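Local coordinates for protein iron-containing alcohol dehydrogenase (PDB 3JZD) that probably reduces maleylacetate to 3-oxoadipate with NADH or NADPH, as a homodimeric member of the iron-containing alcohol dehydrogenase family, at residues A[45-48]-A[49-52]; A[214-217]-A[218-221]. All coordinates share one frame; numbering follows the deposited sequence.

Contact 1: residues A[45-48]-A[49-52]. With NAD (nicotinamide-adenine-dinucleotide), chain E.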
ATOM      1  N   PRO A  45      13.165 -30.667  -2.327  1.00 23.96           N
ATOM      2  CA  PRO A  45      13.626 -31.630  -3.327  1.00 24.17           C
ATOM      3  C   PRO A  45      12.623 -31.801  -4.465  1.00 25.84           C
ATOM      4  O   PRO A  45      13.030 -32.138  -5.575  1.00 28.04           O
ATOM      5  CB  PRO A  45      13.800 -32.935  -2.532  1.00 24.94           C
ATOM      6  CG  PRO A  45      13.825 -32.539  -1.079  1.00 26.56           C
ATOM      7  CD  PRO A  45      12.986 -31.275  -0.994  1.00 24.08           C
ATOM      8  N   ASN A  46      11.349 -31.495  -4.212  1.00 26.50           N
ATOM      9  CA  ASN A  46      10.292 -31.605  -5.222  1.00 27.51           C
ATOM     10  C   ASN A  46      10.289 -30.500  -6.251  1.00 26.48           C
ATOM     11  O   ASN A  46       9.593 -30.617  -7.251  1.00 24.59           O
ATOM     12  CB  ASN A  46       8.898 -31.552  -4.580  1.00 28.35           C
ATOM     13  CG  ASN A  46       8.587 -32.745  -3.737  1.00 40.59           C
ATOM     14  OD1 ASN A  46       9.169 -33.825  -3.897  1.00 44.07           O
ATOM     15  ND2 ASN A  46       7.617 -32.577  -2.843  1.00 50.77           N
ATOM     16  N   GLN A  47      10.989 -29.395  -5.979  1.00 25.70           N
ATOM     17  CA  GLN A  47      11.008 -28.283  -6.931  1.00 23.13           C
ATOM     18  C   GLN A  47      12.397 -28.038  -7.487  1.00 22.55           C
ATOM     19  O   GLN A  47      12.741 -26.924  -7.824  1.00 19.60           O
ATOM     20  CB  GLN A  47      10.384 -27.011  -6.307  1.00 24.05           C
ATOM     21  CG  GLN A  47       8.854 -27.050  -6.306  1.00 25.44           C
ATOM     22  CD  GLN A  47       8.209 -25.874  -5.595  1.00 27.43           C
ATOM     23  OE1 GLN A  47       8.318 -25.717  -4.359  1.00 21.40           O
ATOM     24  NE2 GLN A  47       7.508 -25.048  -6.371  1.00 17.25           N
ATOM     25  N   GLN A  48      13.189 -29.096  -7.655  1.00 22.26           N
ATOM     26  CA  GLN A  48      14.514 -28.897  -8.213  1.00 21.65           C
ATOM     27  C   GLN A  48      14.479 -28.438  -9.651  1.00 20.00           C
ATOM     28  O   GLN A  48      15.357 -27.688 -10.047  1.00 16.06           O
ATOM     29  CB  GLN A  48      15.368 -30.145  -8.092  1.00 24.91           C
ATOM     30  CG  GLN A  48      15.575 -30.519  -6.654  1.00 31.73           C
ATOM     31  CD  GLN A  48      16.361 -31.787  -6.490  1.00 34.56           C
ATOM     32  OE1 GLN A  48      17.583 -31.813  -6.718  1.00 31.18           O
ATOM     33  NE2 GLN A  48      15.673 -32.847  -6.040  1.00 28.92           N
ATOM     34  N   ALA A  49      13.498 -28.901 -10.436  1.00 19.89           N
ATOM     35  CA  ALA A  49      13.404 -28.502 -11.844  1.00 21.55           C
ATOM     36  C   ALA A  49      13.277 -26.974 -11.991  1.00 20.78           C
ATOM     37  O   ALA A  49      13.974 -26.358 -12.806  1.00 20.52           O
ATOM     38  CB  ALA A  49      12.227 -29.202 -12.533  1.00 20.51           C
ATOM     39  N   GLU A  50      12.391 -26.376 -11.201  1.00 20.96           N
ATOM     40  CA  GLU A  50      12.187 -24.916 -11.244  1.00 21.43           C
ATOM     41  C   GLU A  50      13.451 -24.236 -10.785  1.00 17.81           C
ATOM     42  O   GLU A  50      13.912 -23.298 -11.414  1.00 17.21           O
ATOM     43  CB  GLU A  50      11.050 -24.464 -10.320  1.00 24.69           C
ATOM     44  CG  GLU A  50       9.672 -24.938 -10.686  1.00 31.66           C
ATOM     45  CD  GLU A  50       9.237 -26.242  -9.972  1.00 34.54           C
ATOM     46  OE1 GLU A  50       9.883 -27.309 -10.191  1.00 27.40           O
ATOM     47  OE2 GLU A  50       8.195 -26.174  -9.243  1.00 32.53           O
ATOM     48  N   ALA A  51      14.014 -24.723  -9.687  1.00 16.71           N
ATOM     49  CA  ALA A  51      15.273 -24.178  -9.153  1.00 17.65           C
ATOM     50  C   ALA A  51      16.387 -24.188 -10.203  1.00 17.50           C
ATOM     51  O   ALA A  51      17.141 -23.226 -10.316  1.00 17.38           O
ATOM     52  CB  ALA A  51      15.688 -24.927  -7.922  1.00 17.39           C
ATOM     53  N   GLU A  52      16.491 -25.269 -10.983  1.00 18.70           N
ATOM     54  CA  GLU A  52      17.528 -25.365 -12.022  1.00 17.73           C
ATOM     55  C   GLU A  52      17.337 -24.358 -13.121  1.00 16.14           C
ATOM     56  O   GLU A  52      18.309 -23.814 -13.621  1.00 16.39           O
ATOM     57  CB  GLU A  52      17.624 -26.764 -12.637  1.00 19.95           C
ATOM     58  CG  GLU A  52      18.333 -27.757 -11.744  1.00 32.27           C
ATOM     59  CD  GLU A  52      19.803 -27.411 -11.466  1.00 42.45           C
ATOM     60  OE1 GLU A  52      20.409 -26.633 -12.245  1.00 49.51           O
ATOM     61  OE2 GLU A  52      20.355 -27.953 -10.469  1.00 48.45           O
TER
HETATM   62  PA  NAD E 400       5.094 -25.542   1.338  1.00 26.34           P
HETATM   63  O1A NAD E 400       6.122 -24.477   1.094  1.00 30.14           O
HETATM   64  O2A NAD E 400       5.422 -26.231   2.592  1.00 24.21           O
HETATM   65  O5B NAD E 400       4.876 -26.434   0.017  1.00 28.39           O
HETATM   66  C5B NAD E 400       4.227 -27.701   0.095  1.00 27.83           C
HETATM   67  C4B NAD E 400       4.675 -28.559  -1.074  1.00 26.90           C
HETATM   68  O4B NAD E 400       4.216 -28.046  -2.309  1.00 23.94           O
HETATM   69  C3B NAD E 400       6.195 -28.584  -1.185  1.00 29.25           C
HETATM   70  O3B NAD E 400       6.655 -29.871  -1.484  1.00 32.77           O
HETATM   71  C2B NAD E 400       6.504 -27.711  -2.377  1.00 30.45           C
HETATM   72  O2B NAD E 400       7.711 -28.073  -3.007  1.00 28.51           O
HETATM   73  C1B NAD E 400       5.270 -27.952  -3.240  1.00 20.89           C
HETATM   74  N9A NAD E 400       4.994 -26.835  -4.143  1.00 22.98           N
HETATM   75  C8A NAD E 400       4.937 -25.521  -3.754  1.00 20.74           C
HETATM   76  N7A NAD E 400       4.629 -24.785  -4.833  1.00 25.99           N
HETATM   77  C5A NAD E 400       4.499 -25.578  -5.905  1.00 25.46           C
HETATM   78  C6A NAD E 400       4.238 -25.319  -7.258  1.00 26.30           C
HETATM   79  N6A NAD E 400       3.723 -24.183  -7.682  1.00 28.46           N
HETATM   80  N1A NAD E 400       4.223 -26.378  -8.134  1.00 30.71           N
HETATM   81  C2A NAD E 400       4.459 -27.659  -7.696  1.00 23.08           C
HETATM   82  N3A NAD E 400       4.706 -27.917  -6.360  1.00 24.83           N
HETATM   83  C4A NAD E 400       4.749 -26.883  -5.474  1.00 24.79           C
HETATM   84  O3  NAD E 400       3.582 -25.008   1.502  1.00 22.37           O
HETATM   85  PN  NAD E 400       3.113 -23.522   1.909  1.00 23.12           P
HETATM   86  O1N NAD E 400       1.673 -23.741   2.368  1.00 21.44           O
HETATM   87  O2N NAD E 400       3.473 -22.568   0.840  1.00 17.77           O
HETATM   88  O5D NAD E 400       3.994 -23.081   3.124  1.00 19.32           O
HETATM   89  C5D NAD E 400       3.593 -23.368   4.431  1.00 26.00           C
HETATM   90  C4D NAD E 400       4.797 -23.132   5.322  1.00 26.98           C
HETATM   91  O4D NAD E 400       5.094 -21.759   5.259  1.00 22.08           O
HETATM   92  C3D NAD E 400       4.503 -23.437   6.778  1.00 24.16           C
HETATM   93  O3D NAD E 400       5.711 -23.738   7.408  1.00 21.52           O
HETATM   94  C2D NAD E 400       3.961 -22.136   7.278  1.00 26.09           C
HETATM   95  O2D NAD E 400       4.019 -22.040   8.679  1.00 23.73           O
HETATM   96  C1D NAD E 400       4.888 -21.174   6.532  1.00 23.48           C
HETATM   97  N1N NAD E 400       4.312 -19.822   6.447  1.00 25.98           N
HETATM   98  C2N NAD E 400       4.972 -18.803   7.084  1.00 24.77           C
HETATM   99  C3N NAD E 400       4.477 -17.507   7.031  1.00 26.50           C
HETATM  100  C7N NAD E 400       5.252 -16.367   7.653  1.00 22.73           C
HETATM  101  O7N NAD E 400       4.771 -15.062   7.544  1.00 25.10           O
HETATM  102  N7N NAD E 400       6.404 -16.551   8.269  1.00 23.83           N
HETATM  103  C4N NAD E 400       3.296 -17.258   6.315  1.00 25.66           C
HETATM  104  C5N NAD E 400       2.638 -18.297   5.665  1.00 30.00           C
HETATM  105  C6N NAD E 400       3.175 -19.585   5.718  1.00 25.05           C
HETATM  106  O   HOH W   1      11.391 -30.910 -10.027  1.00 35.57           O
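Q47 and E50 meet in a local contact where the loop after strand 39-42 of the parallel sheet, which reaches the bound NAD, enters helix 48-58. Their side chains are linked by a hydrogen bond from Q47 NE2 to E50 OE2, 3.2 Å long with an N-H...O angle of 152°. The acceptor lies close to the amide plane, whereas the donor stands above the carboxylate plane, the two planes being 61° apart. The extended Q47 chain runs toward the cofactor; E50 bends at chi2 (94°), which brings its carboxylate back over CB and CG of Q47.

The same amide serves the adenosine half of NAD at its other end: the ribose hydroxyl O2B donates to Q47 OE1 at 2.8 Å. NE2 also bonds T121, another NAD-binding residue. Three partners on one terminal group fix its rotation, with oxygen toward the ribose and nitrogen toward E50, which makes E50 a second-shell residue for the cofactor. N46 ND2 donates a hydrogen bond of 3.2 Å to the neighbouring hydroxyl, NAD O3B.

Behind these side chains the helix begins with Q47 as N-cap. Q47 O accepts from A51 N, and Q48 O accepts from E52 N at 2.8 Å. A water accepts from A49 N at 2.9 Å and donates a weak bond to N46 O. Q48 NE2 reaches back to P45 O (2.8 Å) on a lone pair in the carbonyl plane. A51 packs on C43 and V65, setting this first turn against the sheet. The strand-loop-helix passage, with its loop residues on both adenosine ribose hydroxyls, is consistent with the Rossmann-like NAD-binding domain of iron-containing alcohol dehydrogenases.

Contact 2: residues A[214-217]-A[218-221]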
ATOM      1  N   PRO A 214      -6.361 -24.963 -14.556  1.00 22.83           N
ATOM      2  CA  PRO A 214      -5.113 -24.608 -13.891  1.00 22.99           C
ATOM      3  C   PRO A 214      -4.038 -23.967 -14.769  1.00 22.88           C
ATOM      4  O   PRO A 214      -3.113 -23.377 -14.211  1.00 23.78           O
ATOM      5  CB  PRO A 214      -4.633 -25.921 -13.267  1.00 21.45           C
ATOM      6  CG  PRO A 214      -5.387 -26.976 -13.987  1.00 27.50           C
ATOM      7  CD  PRO A 214      -6.662 -26.402 -14.461  1.00 21.87           C
ATOM      8  N   ALA A 215      -4.166 -24.047 -16.101  1.00 22.74           N
ATOM      9  CA  ALA A 215      -3.202 -23.408 -17.029  1.00 22.53           C
ATOM     10  C   ALA A 215      -3.624 -21.995 -17.428  1.00 23.53           C
ATOM     11  O   ALA A 215      -2.974 -21.360 -18.233  1.00 26.42           O
ATOM     12  CB  ALA A 215      -2.987 -24.285 -18.311  1.00 19.61           C
ATOM     13  N   ASP A 216      -4.711 -21.491 -16.881  1.00 22.94           N
ATOM     14  CA  ASP A 216      -5.175 -20.149 -17.224  1.00 23.02           C
ATOM     15  C   ASP A 216      -4.290 -19.127 -16.506  1.00 22.28           C
ATOM     16  O   ASP A 216      -4.377 -18.989 -15.307  1.00 20.23           O
ATOM     17  CB  ASP A 216      -6.639 -20.053 -16.785  1.00 24.99           C
ATOM     18  CG  ASP A 216      -7.255 -18.703 -17.017  1.00 26.59           C
ATOM     19  OD1 ASP A 216      -6.527 -17.747 -17.291  1.00 26.94           O
ATOM     20  OD2 ASP A 216      -8.499 -18.610 -16.894  1.00 39.36           O
ATOM     21  N   LEU A 217      -3.397 -18.451 -17.228  1.00 22.76           N
ATOM     22  CA  LEU A 217      -2.460 -17.536 -16.590  1.00 22.54           C
ATOM     23  C   LEU A 217      -3.146 -16.297 -15.991  1.00 20.94           C
ATOM     24  O   LEU A 217      -2.608 -15.734 -15.070  1.00 20.63           O
ATOM     25  CB  LEU A 217      -1.305 -17.140 -17.524  1.00 22.27           C
ATOM     26  CG  LEU A 217      -0.369 -18.290 -17.879  1.00 25.39           C
ATOM     27  CD1 LEU A 217       0.559 -17.893 -19.066  1.00 23.41           C
ATOM     28  CD2 LEU A 217       0.426 -18.693 -16.673  1.00 22.62           C
ATOM     29  N   ASP A 218      -4.331 -15.915 -16.472  1.00 20.31           N
ATOM     30  CA  ASP A 218      -5.049 -14.797 -15.851  1.00 22.43           C
ATOM     31  C   ASP A 218      -5.620 -15.215 -14.494  1.00 22.21           C
ATOM     32  O   ASP A 218      -5.495 -14.463 -13.534  1.00 23.27           O
ATOM     33  CB  ASP A 218      -6.188 -14.305 -16.717  1.00 22.82           C
ATOM     34  CG  ASP A 218      -5.705 -13.573 -17.983  1.00 28.77           C
ATOM     35  OD1 ASP A 218      -4.666 -12.879 -17.971  1.00 34.00           O
ATOM     36  OD2 ASP A 218      -6.427 -13.674 -18.974  1.00 34.66           O
ATOM     37  N   ALA A 219      -6.208 -16.412 -14.419  1.00 18.44           N
ATOM     38  CA  ALA A 219      -6.718 -16.926 -13.148  1.00 18.65           C
ATOM     39  C   ALA A 219      -5.557 -17.083 -12.196  1.00 17.03           C
ATOM     40  O   ALA A 219      -5.663 -16.739 -11.038  1.00 18.56           O
ATOM     41  CB  ALA A 219      -7.445 -18.249 -13.326  1.00 17.90           C
ATOM     42  N   ARG A 220      -4.444 -17.612 -12.670  1.00 14.86           N
ATOM     43  CA  ARG A 220      -3.293 -17.738 -11.806  1.00 15.03           C
ATOM     44  C   ARG A 220      -2.780 -16.354 -11.329  1.00 15.88           C
ATOM     45  O   ARG A 220      -2.398 -16.219 -10.170  1.00 16.11           O
ATOM     46  CB  ARG A 220      -2.161 -18.526 -12.468  1.00 15.86           C
ATOM     47  CG  ARG A 220      -2.370 -20.050 -12.648  1.00 16.98           C
ATOM     48  CD  ARG A 220      -2.602 -20.766 -11.336  1.00 17.47           C
ATOM     49  NE  ARG A 220      -2.611 -22.217 -11.488  1.00 16.52           N
ATOM     50  CZ  ARG A 220      -2.651 -23.076 -10.466  1.00 15.92           C
ATOM     51  NH1 ARG A 220      -2.714 -22.640  -9.213  1.00 20.46           N
ATOM     52  NH2 ARG A 220      -2.639 -24.372 -10.686  1.00 13.55           N
ATOM     53  N   SER A 221      -2.742 -15.359 -12.216  1.00 15.12           N
ATOM     54  CA  SER A 221      -2.335 -14.020 -11.846  1.00 16.12           C
ATOM     55  C   SER A 221      -3.242 -13.440 -10.766  1.00 17.13           C
ATOM     56  O   SER A 221      -2.791 -12.876  -9.776  1.00 17.97           O
ATOM     57  CB  SER A 221      -2.344 -13.095 -13.063  1.00 17.41           C
ATOM     58  OG  SER A 221      -1.435 -13.550 -14.043  1.00 18.47           O
TER
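D216 holds CG trans to its main-chain nitrogen (chi1 178°), which turns the carboxylate toward the first turn of helix 217-236; in R220, a bend at chi2 (-59°) folds the chain back along the preceding loop before it straightens toward P214. As N-cap, D216 uses one oxygen twice. A219 N donates to D216 OD1 at 3.2 Å and nearly straight, at 167°, from well above the carboxylate plane, while the bond from D218 N to the same OD1 is weak. The A219 methyl lies against the carboxylate, CB being 3.7 Å from D216 CG. The carboxylate of D218 is also near, with OD2 4.4 Å from D216 OD1, a proximity of like charges that the N-terminal end of the helix would probably temper.

R220 reaches further back. Its NE donates to P214 O at 3.0 Å, at the guanidinium edge and on a lone pair in the carbonyl plane, and NH2 passes 3.6 Å from P214 CB. The rest of this buried guanidinium is bonded by S168 and Y123 through NH1 and by L163 O through NH2, so all three guanidinium nitrogens are engaged, which fixes its rotation. R220 N meanwhile donates to D216 O.

One residue further on, L217 O accepts two bonds from S221, a turn later, from OG at 2.7 Å and from N, which arrive from opposite faces of the carbonyl plane. A219 packs on A209 and V210 of helix 190-212. These features define an aspartate N-cap on a helix of the all-helical C-terminal domain, with an arginine joining the loop between helices 190-212 and 217-236 to L163, to S168 on helix 165-182 and to Y123.

In the fold
From the N terminus, the chain meets 45-52 first, where strand 39-42 of the parallel sheet gives way to helix 48-58, and reaches 214-221 much later, between helices 190-212 and 217-236. Both contacts are local and follow in series, so neither encloses nor crosses the other. Their centres are 21 Å apart, with nearest atoms about 11 Å apart. Contact 1 ties its helix start directly to NAD in the nucleotide-binding domain. Contact 2 joins consecutive helices of the C-terminal domain; the R220 side chain there comes within about 7 Å of NAD. The two helix starts thus lie at different distances from one cofactor, each in its own family region.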